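Local structure of extracellular solute-binding protein, family 1 (6FTH) at residues N200-D205 and T209-M214; A479-K484 and D488-A493. The protein probably captures human milk oligosaccharides outside the cell and delivers them to an ABC transporter, as an extracellular solute-binding protein of family 1. All blocks are in the same frame, centred on the assembly; numbering follows the deposited sequence.

Interaction 1: residues N200-D205 and T209-M214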
loop_
_atom_site.group_PDB
_atom_site.type_symbol
_atom_site.label_atom_id
_atom_site.label_comp_id
_atom_site.label_asym_id
_atom_site.label_seq_id
_atom_site.Cartn_x
_atom_site.Cartn_y
_atom_site.Cartn_z
ATOM N N ASN A 200 12.624 16.103 -3.662
ATOM C CA ASN A 200 11.981 15.589 -4.857
ATOM C C ASN A 200 10.641 14.968 -4.492
ATOM O O ASN A 200 10.547 14.204 -3.524
ATOM C CB ASN A 200 12.857 14.574 -5.575
ATOM C CG ASN A 200 12.682 14.641 -7.076
ATOM O OD1 ASN A 200 11.826 15.361 -7.582
ATOM N ND2 ASN A 200 13.456 13.857 -7.789
ATOM N N ILE A 201 9.609 15.313 -5.262
ATOM C CA ILE A 201 8.267 14.799 -5.044
ATOM C C ILE A 201 7.741 14.227 -6.355
ATOM O O ILE A 201 8.123 14.664 -7.448
ATOM C CB ILE A 201 7.309 15.886 -4.484
ATOM C CG1 ILE A 201 7.294 17.138 -5.373
ATOM C CG2 ILE A 201 7.686 16.254 -3.051
ATOM C CD1 ILE A 201 6.134 18.104 -5.072
ATOM N N ARG A 202 6.860 13.244 -6.231
ATOM C CA ARG A 202 6.169 12.621 -7.349
ATOM C C ARG A 202 5.090 13.532 -7.906
ATOM O O ARG A 202 4.491 14.335 -7.186
ATOM C CB ARG A 202 5.444 11.363 -6.873
ATOM C CG ARG A 202 6.348 10.161 -6.646
ATOM C CD ARG A 202 5.535 8.915 -6.267
ATOM N NE ARG A 202 6.236 7.688 -6.667
ATOM C CZ ARG A 202 5.695 6.473 -6.693
ATOM N NH1 ARG A 202 4.434 6.283 -6.319
ATOM N NH2 ARG A 202 6.423 5.442 -7.106
ATOM N N LYS A 203 4.808 13.360 -9.198
ATOM C CA LYS A 203 3.680 14.037 -9.800
ATOM C C LYS A 203 2.388 13.478 -9.213
ATOM O O LYS A 203 2.383 12.449 -8.546
ATOM C CB LYS A 203 3.693 13.844 -11.325
ATOM C CG LYS A 203 3.380 12.425 -11.795
ATOM C CD LYS A 203 3.326 12.340 -13.341
ATOM C CE LYS A 203 2.120 13.022 -13.938
ATOM N NZ LYS A 203 0.846 12.310 -13.589
ATOM N N LEU A 204 1.284 14.145 -9.510
ATOM C CA LEU A 204 -0.012 13.712 -9.026
ATOM C C LEU A 204 -0.641 12.677 -9.961
ATOM O O LEU A 204 -0.189 12.452 -11.089
ATOM C CB LEU A 204 -0.931 14.919 -8.833
ATOM C CG LEU A 204 -0.389 16.055 -7.985
ATOM C CD1 LEU A 204 -1.411 17.146 -7.849
ATOM C CD2 LEU A 204 0.048 15.580 -6.599
ATOM N N ASP A 205 -1.689 12.026 -9.455
ATOM C CA ASP A 205 -2.477 11.026 -10.170
ATOM C C ASP A 205 -3.933 11.326 -9.826
ATOM O O ASP A 205 -4.240 12.374 -9.249
ATOM C CB ASP A 205 -2.020 9.606 -9.801
ATOM C CG ASP A 205 -2.303 8.564 -10.898
ATOM O OD1 ASP A 205 -3.362 8.624 -11.547
ATOM O OD2 ASP A 205 -1.458 7.660 -11.085
ATOM N N THR A 209 -1.211 8.890 -4.235
ATOM C CA THR A 209 -0.477 7.656 -4.480
ATOM C C THR A 209 0.428 7.313 -3.304
ATOM O O THR A 209 0.636 8.111 -2.387
ATOM C CB THR A 209 0.383 7.796 -5.744
ATOM O OG1 THR A 209 1.460 8.700 -5.487
ATOM C CG2 THR A 209 -0.454 8.336 -6.934
ATOM N N TYR A 210 1.011 6.119 -3.354
ATOM C CA TYR A 210 2.155 5.852 -2.502
ATOM C C TYR A 210 3.162 6.982 -2.668
ATOM O O TYR A 210 3.375 7.500 -3.770
ATOM C CB TYR A 210 2.822 4.541 -2.898
ATOM C CG TYR A 210 2.255 3.318 -2.232
ATOM C CD1 TYR A 210 0.913 2.971 -2.384
ATOM C CD2 TYR A 210 3.067 2.502 -1.445
ATOM C CE1 TYR A 210 0.401 1.837 -1.774
ATOM C CE2 TYR A 210 2.561 1.366 -0.820
ATOM C CZ TYR A 210 1.224 1.044 -0.991
ATOM O OH TYR A 210 0.724 -0.083 -0.373
ATOM N N TYR A 211 3.758 7.393 -1.567
ATOM C CA TYR A 211 4.833 8.382 -1.562
ATOM C C TYR A 211 4.367 9.739 -2.080
ATOM O O TYR A 211 5.164 10.559 -2.526
ATOM C CB TYR A 211 6.088 7.881 -2.304
ATOM C CG TYR A 211 6.284 6.363 -2.205
ATOM C CD1 TYR A 211 6.215 5.702 -0.988
ATOM C CD2 TYR A 211 6.472 5.584 -3.356
ATOM C CE1 TYR A 211 6.321 4.324 -0.912
ATOM C CE2 TYR A 211 6.594 4.216 -3.283
ATOM C CZ TYR A 211 6.513 3.585 -2.063
ATOM O OH TYR A 211 6.612 2.219 -1.957
ATOM N N SER A 212 3.072 10.008 -1.950
ATOM C CA SER A 212 2.505 11.262 -2.410
ATOM C C SER A 212 3.141 12.447 -1.683
ATOM O O SER A 212 3.367 12.374 -0.469
ATOM C CB SER A 212 1.016 11.271 -2.080
ATOM O OG SER A 212 0.444 12.528 -2.387
ATOM N N PRO A 213 3.365 13.580 -2.369
ATOM C CA PRO A 213 3.748 14.808 -1.656
ATOM C C PRO A 213 2.748 15.166 -0.569
ATOM O O PRO A 213 3.105 15.859 0.392
ATOM C CB PRO A 213 3.782 15.891 -2.753
ATOM C CG PRO A 213 3.003 15.303 -3.932
ATOM C CD PRO A 213 3.200 13.797 -3.816
ATOM N N MET A 214 1.503 14.703 -0.698
ATOM C CA MET A 214 0.510 15.060 0.321
ATOM C C MET A 214 0.698 14.301 1.613
ATOM O O MET A 214 -0.088 14.466 2.547
ATOM C CB MET A 214 -0.912 14.907 -0.215
ATOM C CG MET A 214 -1.213 15.843 -1.360
ATOM S SD MET A 214 -0.729 17.515 -0.936
ATOM C CE MET A 214 -0.871 18.389 -2.502
HETATM O O HOH W 1 6.642 12.507 -3.471
HETATM O O HOH W 2 1.912 11.321 -6.052
#

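Interaction 2: residues A479-K484 and D488-A493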
loop_
_atom_site.group_PDB
_atom_site.type_symbol
_atom_site.label_atom_id
_atom_site.label_comp_id
_atom_site.label_asym_id
_atom_site.label_seq_id
_atom_site.Cartn_x
_atom_site.Cartn_y
_atom_site.Cartn_z
ATOM N N ALA A 479 -1.976 20.729 -8.827
ATOM C CA ALA A 479 -0.693 20.826 -9.519
ATOM C C ALA A 479 -0.428 22.260 -9.957
ATOM O O ALA A 479 0.690 22.772 -9.808
ATOM C CB ALA A 479 -0.666 19.882 -10.717
ATOM N N THR A 480 -1.450 22.932 -10.489
ATOM C CA THR A 480 -1.274 24.314 -10.943
ATOM C C THR A 480 -0.909 25.231 -9.784
ATOM O O THR A 480 0.017 26.044 -9.880
ATOM C CB THR A 480 -2.556 24.787 -11.641
ATOM O OG1 THR A 480 -2.763 23.977 -12.808
ATOM C CG2 THR A 480 -2.453 26.262 -12.022
ATOM N N TRP A 481 -1.614 25.099 -8.654
ATOM C CA TRP A 481 -1.350 25.963 -7.519
ATOM C C TRP A 481 0.026 25.698 -6.917
ATOM O O TRP A 481 0.679 26.628 -6.424
ATOM C CB TRP A 481 -2.403 25.732 -6.443
ATOM C CG TRP A 481 -3.763 26.244 -6.771
ATOM C CD1 TRP A 481 -4.086 27.270 -7.617
ATOM C CD2 TRP A 481 -4.997 25.751 -6.240
ATOM N NE1 TRP A 481 -5.456 27.450 -7.630
ATOM C CE2 TRP A 481 -6.033 26.528 -6.791
ATOM C CE3 TRP A 481 -5.323 24.732 -5.335
ATOM C CZ2 TRP A 481 -7.376 26.317 -6.476
ATOM C CZ3 TRP A 481 -6.674 24.518 -5.018
ATOM C CH2 TRP A 481 -7.678 25.306 -5.592
ATOM N N MET A 482 0.471 24.442 -6.916
ATOM C CA MET A 482 1.805 24.143 -6.408
ATOM C C MET A 482 2.881 24.762 -7.296
ATOM O O MET A 482 3.864 25.334 -6.796
ATOM C CB MET A 482 1.979 22.624 -6.317
ATOM C CG MET A 482 1.252 21.984 -5.109
ATOM S SD MET A 482 1.236 20.190 -5.155
ATOM C CE MET A 482 3.006 19.831 -4.939
ATOM N N SER A 483 2.701 24.671 -8.612
ATOM C CA SER A 483 3.717 25.145 -9.548
ATOM C C SER A 483 3.655 26.653 -9.738
ATOM O O SER A 483 4.698 27.322 -9.752
ATOM C CB SER A 483 3.538 24.456 -10.889
ATOM O OG SER A 483 3.873 23.082 -10.800
ATOM N N LYS A 484 2.451 27.209 -9.900
ATOM C CA LYS A 484 2.314 28.581 -10.370
ATOM C C LYS A 484 1.669 29.535 -9.374
ATOM O O LYS A 484 1.595 30.738 -9.658
ATOM C CB LYS A 484 1.524 28.606 -11.687
ATOM C CG LYS A 484 2.149 27.795 -12.805
ATOM C CD LYS A 484 1.142 27.548 -13.924
ATOM C CE LYS A 484 1.731 26.721 -15.059
ATOM N NZ LYS A 484 2.844 27.426 -15.760
ATOM N N ASP A 488 -5.032 31.312 -3.159
ATOM C CA ASP A 488 -5.838 32.116 -2.249
ATOM C C ASP A 488 -7.065 32.685 -2.957
ATOM O O ASP A 488 -8.168 32.680 -2.400
ATOM C CB ASP A 488 -5.007 33.239 -1.634
ATOM C CG ASP A 488 -4.108 32.765 -0.478
ATOM O OD1 ASP A 488 -4.419 31.758 0.192
ATOM O OD2 ASP A 488 -3.089 33.438 -0.227
ATOM N N GLU A 489 -6.906 33.153 -4.190
ATOM C CA GLU A 489 -8.028 33.769 -4.889
ATOM C C GLU A 489 -8.925 32.761 -5.606
ATOM O O GLU A 489 -10.035 33.118 -6.005
ATOM C CB GLU A 489 -7.511 34.821 -5.878
ATOM C CG GLU A 489 -6.607 34.271 -6.965
ATOM C CD GLU A 489 -5.111 34.434 -6.669
ATOM O OE1 GLU A 489 -4.700 34.404 -5.482
ATOM O OE2 GLU A 489 -4.345 34.593 -7.645
ATOM N N GLU A 490 -8.477 31.517 -5.796
ATOM C CA GLU A 490 -9.276 30.494 -6.461
ATOM C C GLU A 490 -9.864 29.464 -5.500
ATOM O O GLU A 490 -10.642 28.606 -5.930
ATOM C CB GLU A 490 -8.431 29.780 -7.530
ATOM C CG GLU A 490 -7.941 30.746 -8.595
ATOM C CD GLU A 490 -7.132 30.104 -9.683
ATOM O OE1 GLU A 490 -6.836 28.890 -9.626
ATOM O OE2 GLU A 490 -6.780 30.830 -10.632
ATOM N N TRP A 491 -9.514 29.533 -4.224
ATOM C CA TRP A 491 -9.873 28.472 -3.282
ATOM C C TRP A 491 -11.383 28.368 -3.072
ATOM O O TRP A 491 -11.945 27.270 -3.095
ATOM C CB TRP A 491 -9.167 28.742 -1.961
ATOM C CG TRP A 491 -9.433 27.754 -0.879
ATOM C CD1 TRP A 491 -10.191 27.958 0.215
ATOM C CD2 TRP A 491 -8.917 26.413 -0.768
ATOM N NE1 TRP A 491 -10.205 26.838 0.998
ATOM C CE2 TRP A 491 -9.425 25.873 0.416
ATOM C CE3 TRP A 491 -8.075 25.628 -1.562
ATOM C CZ2 TRP A 491 -9.109 24.576 0.845
ATOM C CZ3 TRP A 491 -7.775 24.353 -1.148
ATOM C CH2 TRP A 491 -8.300 23.833 0.040
ATOM N N ASP A 492 -12.060 29.496 -2.848
ATOM C CA ASP A 492 -13.500 29.436 -2.596
ATOM C C ASP A 492 -14.248 28.821 -3.779
ATOM O O ASP A 492 -15.118 27.959 -3.598
ATOM C CB ASP A 492 -14.018 30.838 -2.275
ATOM C CG ASP A 492 -15.524 30.866 -2.044
ATOM O OD1 ASP A 492 -15.978 30.352 -1.000
ATOM O OD2 ASP A 492 -16.256 31.403 -2.904
ATOM N N ALA A 493 -13.912 29.221 -5.003
ATOM C CA ALA A 493 -14.608 28.651 -6.148
ATOM C C ALA A 493 -14.327 27.159 -6.265
ATOM O O ALA A 493 -15.213 26.376 -6.619
ATOM C CB ALA A 493 -14.187 29.378 -7.424
#

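Interaction 1: residues N200-D205 and T209-M214
Two torsion settings bring Arg-202 and Tyr-211 together: CG of Arg-202 stands beside its own backbone N (chi1 -77°) and the chain then runs extended from CG to NE, while the Tyr-211 ring is swung by an unusual chi1 of -32°. The result is that CD2 of Tyr-211 sits over the centre of one guanidinium face, 3.5 Å from Arg-202 CZ. With the two planes 67° apart, the guanidinium offers its face and the ring its edge, so this is not a parallel stack. Arg-202 NH1 also donates to Tyr-210 O at 3.0 Å, a weak bond because the N-H is badly bent away from the acceptor. Tyr-210 O also accepts from Thr-209 OG1 at 2.8 Å, the hydroxyl standing above the carbonyl plane. Two waters carry much of the polar linkage: one accepts from Arg-202 N and donates to Tyr-211 O at 2.6 Å, the other donates both to Lys-203 O and to Thr-209 OG1.

Apolar packing centres on Pro-213. Pro-213 CB meets Ile-201 CB at 3.9 Å. Pro-213 CG meets Leu-204 CD2 at 4.0 Å. The buried Arg-202 O faces Pro-213 CD and finds no hydrogen-bond donor in the model. Near the loop's closed end, Asp-205 CB touches Thr-209 CG2 at 3.5 Å. Phe-276 adds a cation-pi contact to Arg-202, and Gln-153 accepts from Tyr-211 N. Beyond strand 197-199 the chain doubles back in the three residues between the segments, and a type II beta turn from Thr-209 to Ser-212, then an ST turn (Met-214 N to Ser-212 OG), shape the returning arm.

Interaction 2: residues A479-K484 and D488-A493
Glu-490 is the first residue of the helical segment 488-493 to meet Trp-481. Its side chain is extended beyond CG, which carries OE1 to the indole nitrogen: Trp-481 NE1 donates to Glu-490 OE1 at 2.8 Å, with an N-H...O angle of 158°. The acceptor lies close to the indole plane, yet the donor approaches from above the carboxylate plane, the two planes being 54° apart. Lys-477 forms a salt bridge with the same OE1, so a charged partner and the indole N-H share one oxygen. Nearer the backbone, Glu-490 CB rests 3.8 Å from Trp-481 CZ2.

These contacts span an alpha-alpha hairpin, in which helix 457-484 ends and helix 487-500 begins after a very short connection; the closest CA atoms, of Trp-481 and Glu-490, are still 9.2 Å apart, so large side chains bridge the gap.

Next comes Trp-491, whose CG, anti to the backbone N, aims the indole at Trp-481. Trp-491 CE3 reaches Trp-481 CZ3 at 3.9 Å. The six-membered rings of Trp-481 and Trp-491 meet obliquely, their centroids 6.0 Å apart and their planes at 48°. Tyr-494, one turn after Glu-490, meets both indoles, edge-to-face in the case of Trp-481.

Overall arrangement
Followed from the N terminus, the chain reaches interaction 1 just after strand 197-199 and closes it as a short loop, with three residues between its segments. Interaction 2 closes a second short loop much later, where helix 457-484 gives way to helix 487-500. The two are in series, neither nested nor crossed, and their centres lie about 18 Å apart. They nevertheless touch: Ile-201 CD1 lies 3.6 Å from Met-482 CE, and Leu-204 CD1 packs on Ala-479 N. Met-214 also reaches Met-482. Helix 457-484 therefore joins the loop beyond the sheet to the C-terminal helices, while helix 249-263 contributes side chains to both sites.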